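Local coordinates for protein fuculose-1-phosphate aldolase (Glaciozyma antarctica, PDB 4XXF) that belongs to the class II aldolase and adducin family and binds a zinc ion in the company of three water molecules, at residues His117-Tyr122 with Gln179-Leu184; Gly145-Leu150 with Lys173-Leu178. One frame throughout, in Å; residues are numbered along the deposited sequence.

Interaction 1 (His117-Tyr122 with Gln179-Leu184); sequences HSHSTY and QNHGLL. With ZN (zinc ion), chain B.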
loop_
_atom_site.group_PDB
_atom_site.type_symbol
_atom_site.label_atom_id
_atom_site.label_comp_id
_atom_site.label_asym_id
_atom_site.label_seq_id
_atom_site.Cartn_x
_atom_site.Cartn_y
_atom_site.Cartn_z
ATOM N N HIS A 117 21.549 -1.488 5.738
ATOM C CA HIS A 117 21.329 -2.283 4.553
ATOM C C HIS A 117 20.092 -3.154 4.726
ATOM O O HIS A 117 19.903 -3.784 5.758
ATOM C CB HIS A 117 22.545 -3.155 4.267
ATOM C CG HIS A 117 22.332 -4.132 3.159
ATOM N ND1 HIS A 117 22.105 -3.745 1.854
ATOM C CD2 HIS A 117 22.296 -5.483 3.163
ATOM C CE1 HIS A 117 21.953 -4.820 1.099
ATOM N NE2 HIS A 117 22.052 -5.892 1.872
ATOM N N SER A 118 19.248 -3.187 3.705
ATOM C CA SER A 118 18.057 -4.018 3.716
ATOM C C SER A 118 17.648 -4.233 2.281
ATOM O O SER A 118 17.952 -3.402 1.422
ATOM C CB SER A 118 16.936 -3.340 4.511
ATOM O OG SER A 118 15.869 -4.227 4.787
ATOM N N HIS A 119 16.976 -5.346 2.006
ATOM C CA HIS A 119 16.580 -5.673 0.639
ATOM C C HIS A 119 15.201 -5.105 0.343
ATOM O O HIS A 119 14.239 -5.831 0.131
ATOM C CB HIS A 119 16.629 -7.179 0.434
ATOM C CG HIS A 119 18.013 -7.742 0.524
ATOM N ND1 HIS A 119 18.302 -9.057 0.230
ATOM C CD2 HIS A 119 19.188 -7.165 0.873
ATOM C CE1 HIS A 119 19.596 -9.267 0.404
ATOM N NE2 HIS A 119 20.158 -8.134 0.781
ATOM N N SER A 120 15.132 -3.786 0.339
ATOM C CA SER A 120 13.888 -3.058 0.126
ATOM C C SER A 120 13.457 -3.157 -1.325
ATOM O O SER A 120 14.288 -3.259 -2.228
ATOM C CB SER A 120 14.052 -1.599 0.552
ATOM O OG SER A 120 15.211 -1.017 -0.053
ATOM N N THR A 121 12.145 -3.143 -1.532
ATOM C CA THR A 121 11.537 -3.469 -2.814
ATOM C C THR A 121 12.015 -2.609 -3.972
ATOM O O THR A 121 12.433 -3.138 -4.998
ATOM C CB THR A 121 10.022 -3.334 -2.711
ATOM O OG1 THR A 121 9.534 -4.225 -1.697
ATOM C CG2 THR A 121 9.363 -3.714 -4.020
ATOM N N TYR A 122 11.970 -1.293 -3.807
ATOM C CA TYR A 122 12.248 -0.408 -4.925
ATOM C C TYR A 122 13.742 -0.294 -5.181
ATOM O O TYR A 122 14.170 -0.241 -6.328
ATOM C CB TYR A 122 11.603 0.969 -4.695
ATOM C CG TYR A 122 10.101 0.849 -4.564
ATOM C CD1 TYR A 122 9.337 0.366 -5.626
ATOM C CD2 TYR A 122 9.453 1.162 -3.379
ATOM C CE1 TYR A 122 7.965 0.213 -5.516
ATOM C CE2 TYR A 122 8.074 1.010 -3.254
ATOM C CZ TYR A 122 7.338 0.528 -4.334
ATOM O OH TYR A 122 5.972 0.385 -4.241
ATOM N N GLN A 179 24.327 -3.435 -7.568
ATOM C CA GLN A 179 23.599 -4.046 -8.672
ATOM C C GLN A 179 23.110 -5.451 -8.308
ATOM O O GLN A 179 23.849 -6.247 -7.704
ATOM C CB GLN A 179 24.474 -4.096 -9.925
ATOM C CG GLN A 179 23.749 -4.547 -11.168
ATOM C CD GLN A 179 24.677 -4.605 -12.349
ATOM O OE1 GLN A 179 25.246 -3.589 -12.751
ATOM N NE2 GLN A 179 24.851 -5.789 -12.904
ATOM N N ASN A 180 21.851 -5.719 -8.655
ATOM C CA ASN A 180 21.208 -7.009 -8.406
ATOM C C ASN A 180 21.115 -7.354 -6.929
ATOM O O ASN A 180 21.112 -8.527 -6.570
ATOM C CB ASN A 180 21.941 -8.152 -9.117
ATOM C CG ASN A 180 22.144 -7.899 -10.602
ATOM O OD1 ASN A 180 23.287 -7.817 -11.071
ATOM N ND2 ASN A 180 21.051 -7.790 -11.350
ATOM N N HIS A 181 21.038 -6.348 -6.074
ATOM C CA HIS A 181 21.131 -6.594 -4.645
ATOM C C HIS A 181 20.237 -5.614 -3.902
ATOM O O HIS A 181 19.216 -6.015 -3.324
ATOM C CB HIS A 181 22.601 -6.502 -4.209
ATOM C CG HIS A 181 22.851 -6.870 -2.781
ATOM N ND1 HIS A 181 24.119 -6.911 -2.244
ATOM C CD2 HIS A 181 22.007 -7.217 -1.779
ATOM C CE1 HIS A 181 24.048 -7.261 -0.970
ATOM N NE2 HIS A 181 22.776 -7.459 -0.665
ATOM N N GLY A 182 20.588 -4.334 -3.948
ATOM C CA GLY A 182 19.797 -3.334 -3.256
ATOM C C GLY A 182 20.655 -2.180 -2.791
ATOM O O GLY A 182 21.669 -1.863 -3.405
ATOM N N LEU A 183 20.251 -1.585 -1.682
ATOM C CA LEU A 183 20.825 -0.328 -1.212
ATOM C C LEU A 183 21.622 -0.485 0.067
ATOM O O LEU A 183 21.279 -1.291 0.929
ATOM C CB LEU A 183 19.714 0.688 -0.962
ATOM C CG LEU A 183 18.692 0.889 -2.078
ATOM C CD1 LEU A 183 17.638 1.871 -1.589
ATOM C CD2 LEU A 183 19.366 1.401 -3.319
ATOM N N LEU A 184 22.652 0.337 0.212
ATOM C CA LEU A 184 23.355 0.466 1.480
ATOM C C LEU A 184 23.674 1.944 1.710
ATOM O O LEU A 184 24.093 2.643 0.776
ATOM C CB LEU A 184 24.627 -0.388 1.479
ATOM C CG LEU A 184 25.521 -0.346 2.722
ATOM C CD1 LEU A 184 26.262 -1.654 2.881
ATOM C CD2 LEU A 184 26.536 0.789 2.655
HETATM ZN ZN ZN B . 22.182 -7.901 1.293
HETATM O O HOH W 1 17.433 -2.291 -1.246
HETATM O O HOH W 2 22.702 -9.839 1.012
HETATM O O HOH W 3 21.690 -8.662 3.264
HETATM O O HOH W 4 24.251 -7.868 2.016
#
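H117 and H119 from one segment and H181 from the other converge on a single zinc ion, each through an NE2 atom 2.1 Å from the metal. The three nitrogens occupy one face of an octahedron: water 2 lies opposite H117, water 4 opposite H119 and water 3 opposite H181. Sharing the metal brings NE2 of H119 and NE2 of H181 to 3.1 Å without a hydrogen bond between them. These two rings stand nearly perpendicular, their planes at 88°, and H119 NE2 meets the edge of the H181 ring.

A second shell holds two of the rings at their other nitrogen. With chi1 at 173°, the H117 ring swings across to L183, and ND1 donates to L183 O at 2.7 Å with 156° at the hydrogen; the donor sits above the carbonyl plane rather than on a lone pair. H119 ND1 is hydrogen-bonded to D139 OD1 of the second subunit. Farther out, water 1 ties the backbones together, donating to S118 O and to S120 OG and accepting from L183 N at 2.9 Å. S120 OG is also hydrogen-bonded to E201 OE1.

With NE2 on the metal and ND1 on L183 O, H117 is held at both ring nitrogens, while the octahedral face away from the histidines carries water alone, consistent with ligands that could be exchanged.

Interaction 2 (Gly145-Leu150 with Lys173-Leu178); sequences GDVALL and KKAIIL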
loop_
_atom_site.group_PDB
_atom_site.type_symbol
_atom_site.label_atom_id
_atom_site.label_comp_id
_atom_site.label_asym_id
_atom_site.label_seq_id
_atom_site.Cartn_x
_atom_site.Cartn_y
_atom_site.Cartn_z
ATOM N N GLY A 145 26.077 13.681 -6.953
ATOM C CA GLY A 145 27.504 13.429 -6.867
ATOM C C GLY A 145 27.929 12.639 -5.641
ATOM O O GLY A 145 29.126 12.582 -5.334
ATOM N N ASP A 146 26.978 12.015 -4.953
ATOM C CA ASP A 146 27.282 11.397 -3.667
ATOM C C ASP A 146 26.636 10.033 -3.492
ATOM O O ASP A 146 26.429 9.581 -2.363
ATOM C CB ASP A 146 26.862 12.321 -2.514
ATOM C CG ASP A 146 27.726 12.140 -1.267
ATOM O OD1 ASP A 146 28.942 11.851 -1.394
ATOM O OD2 ASP A 146 27.200 12.312 -0.152
ATOM N N VAL A 147 26.314 9.368 -4.602
ATOM C CA VAL A 147 25.832 7.995 -4.531
ATOM C C VAL A 147 26.624 7.148 -5.525
ATOM O O VAL A 147 26.832 7.542 -6.679
ATOM C CB VAL A 147 24.294 7.882 -4.780
ATOM C CG1 VAL A 147 23.872 8.516 -6.105
ATOM C CG2 VAL A 147 23.844 6.429 -4.704
ATOM N N ALA A 148 27.121 6.019 -5.043
ATOM C CA ALA A 148 27.933 5.124 -5.849
ATOM C C ALA A 148 27.087 4.046 -6.512
ATOM O O ALA A 148 25.943 3.803 -6.138
ATOM C CB ALA A 148 29.018 4.491 -4.989
ATOM N N LEU A 149 27.678 3.396 -7.505
ATOM C CA LEU A 149 27.051 2.277 -8.185
ATOM C C LEU A 149 28.088 1.198 -8.351
ATOM O O LEU A 149 29.130 1.425 -8.964
ATOM C CB LEU A 149 26.490 2.689 -9.553
ATOM C CG LEU A 149 25.865 1.578 -10.416
ATOM C CD1 LEU A 149 24.653 0.936 -9.738
ATOM C CD2 LEU A 149 25.498 2.109 -11.806
ATOM N N LEU A 150 27.818 0.029 -7.788
ATOM C CA LEU A 150 28.693 -1.109 -7.989
ATOM C C LEU A 150 28.080 -2.043 -9.017
ATOM O O LEU A 150 26.957 -2.492 -8.845
ATOM C CB LEU A 150 28.930 -1.857 -6.676
ATOM C CG LEU A 150 29.865 -3.062 -6.779
ATOM C CD1 LEU A 150 31.201 -2.663 -7.391
ATOM C CD2 LEU A 150 30.059 -3.695 -5.415
ATOM N N LYS A 173 31.321 8.406 -0.266
ATOM C CA LYS A 173 29.930 8.761 -0.556
ATOM C C LYS A 173 28.960 8.270 0.518
ATOM O O LYS A 173 29.317 7.432 1.338
ATOM C CB LYS A 173 29.551 8.227 -1.936
ATOM C CG LYS A 173 30.390 8.890 -3.045
ATOM C CD LYS A 173 29.988 8.455 -4.442
ATOM C CE LYS A 173 30.748 9.247 -5.499
ATOM N NZ LYS A 173 32.179 8.859 -5.513
ATOM N N LYS A 174 27.745 8.819 0.531
ATOM C CA LYS A 174 26.785 8.499 1.594
ATOM C C LYS A 174 26.001 7.220 1.332
ATOM O O LYS A 174 25.366 6.682 2.241
ATOM C CB LYS A 174 25.780 9.642 1.812
ATOM C CG LYS A 174 24.915 9.966 0.593
ATOM C CD LYS A 174 23.691 10.824 0.962
ATOM C CE LYS A 174 24.060 12.137 1.627
ATOM N NZ LYS A 174 24.706 13.083 0.684
ATOM N N ALA A 175 26.046 6.731 0.095
ATOM C CA ALA A 175 25.189 5.609 -0.277
ATOM C C ALA A 175 25.728 4.908 -1.499
ATOM O O ALA A 175 26.501 5.480 -2.273
ATOM C CB ALA A 175 23.759 6.081 -0.528
ATOM N N ILE A 176 25.320 3.655 -1.665
ATOM C CA ILE A 176 25.703 2.887 -2.835
ATOM C C ILE A 176 24.521 2.022 -3.284
ATOM O O ILE A 176 23.776 1.448 -2.474
ATOM C CB ILE A 176 26.974 2.020 -2.567
ATOM C CG1 ILE A 176 27.412 1.279 -3.835
ATOM C CG2 ILE A 176 26.747 1.045 -1.401
ATOM C CD1 ILE A 176 28.838 0.732 -3.765
ATOM N N ILE A 177 24.330 1.982 -4.594
ATOM C CA ILE A 177 23.394 1.058 -5.219
ATOM C C ILE A 177 24.192 -0.157 -5.645
ATOM O O ILE A 177 25.121 -0.049 -6.443
ATOM C CB ILE A 177 22.681 1.705 -6.413
ATOM C CG1 ILE A 177 21.927 2.946 -5.928
ATOM C CG2 ILE A 177 21.751 0.710 -7.096
ATOM C CD1 ILE A 177 21.155 3.673 -7.003
ATOM N N LEU A 178 23.855 -1.301 -5.054
ATOM C CA LEU A 178 24.539 -2.554 -5.321
ATOM C C LEU A 178 23.760 -3.316 -6.376
ATOM O O LEU A 178 22.654 -3.779 -6.113
ATOM C CB LEU A 178 24.662 -3.370 -4.037
ATOM C CG LEU A 178 25.328 -2.648 -2.863
ATOM C CD1 LEU A 178 25.072 -3.416 -1.570
ATOM C CD2 LEU A 178 26.823 -2.477 -3.108
#
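D146 and K174 form the polar end of this contact: K174 NZ makes a 2.7 Å salt bridge to D146 OD2, whose anti lone pair, away from OD1, takes the bond. The lysine chain curls back to do so, bent at chi3 (58°) and chi4 (70°). Its ammonium is also bonded to A142 O and G232 O and lies against W196 in a cation-pi contact, so several partners hold it. The K173 chain instead runs past D146 in the opposite direction, its CA 3.4 Å from D146 OD1.

Backbone bonds then take over. A148 N donates to A175 O and L150 N to I177 O, and I177 N returns a 2.9 Å bond to A148 O. This ladder joins parallel strands whose directions differ by 24°; with helix 163-170 between them in sequence, they make a beta-alpha-beta crossover.

Apolar contacts divide between the two faces of the sheet. On one, I176 meets A148 and L150, with CG1 3.8 Å from A148 CB and CD1 3.9 Å from L150 CB; helix 163-170 covers I176 and L150. On the other, L149 CD1 crosses to I177 CG2 at 3.9 Å, and V147 CG2 meets I177 CG1 at 4.2 Å, where L149 also touches P132 and I177 touches L133.

Both interactions belong to one mixed sheet but to different parts of it. Interaction 1 is buried and lies where strands 114-118 and 182-187 meet near the metal; interaction 2 is partly buried and includes strand 147-150, outermost within this chain. Strands 175-178 and 182-187 run antiparallel side by side, with L184 O 2.9 Å from I176 N, a probable hydrogen bond, and L183 CD2 packing on I177 CG1. A classic beta bulge, H181 and G182 both facing L178, lies at their junction. Interaction 1, which the second subunit also reaches, rests on metal coordination, one histidine-to-carbonyl hydrogen bond and a bridging water; strand pairing, aliphatic packing and one salt bridge make interaction 2 within a single chain.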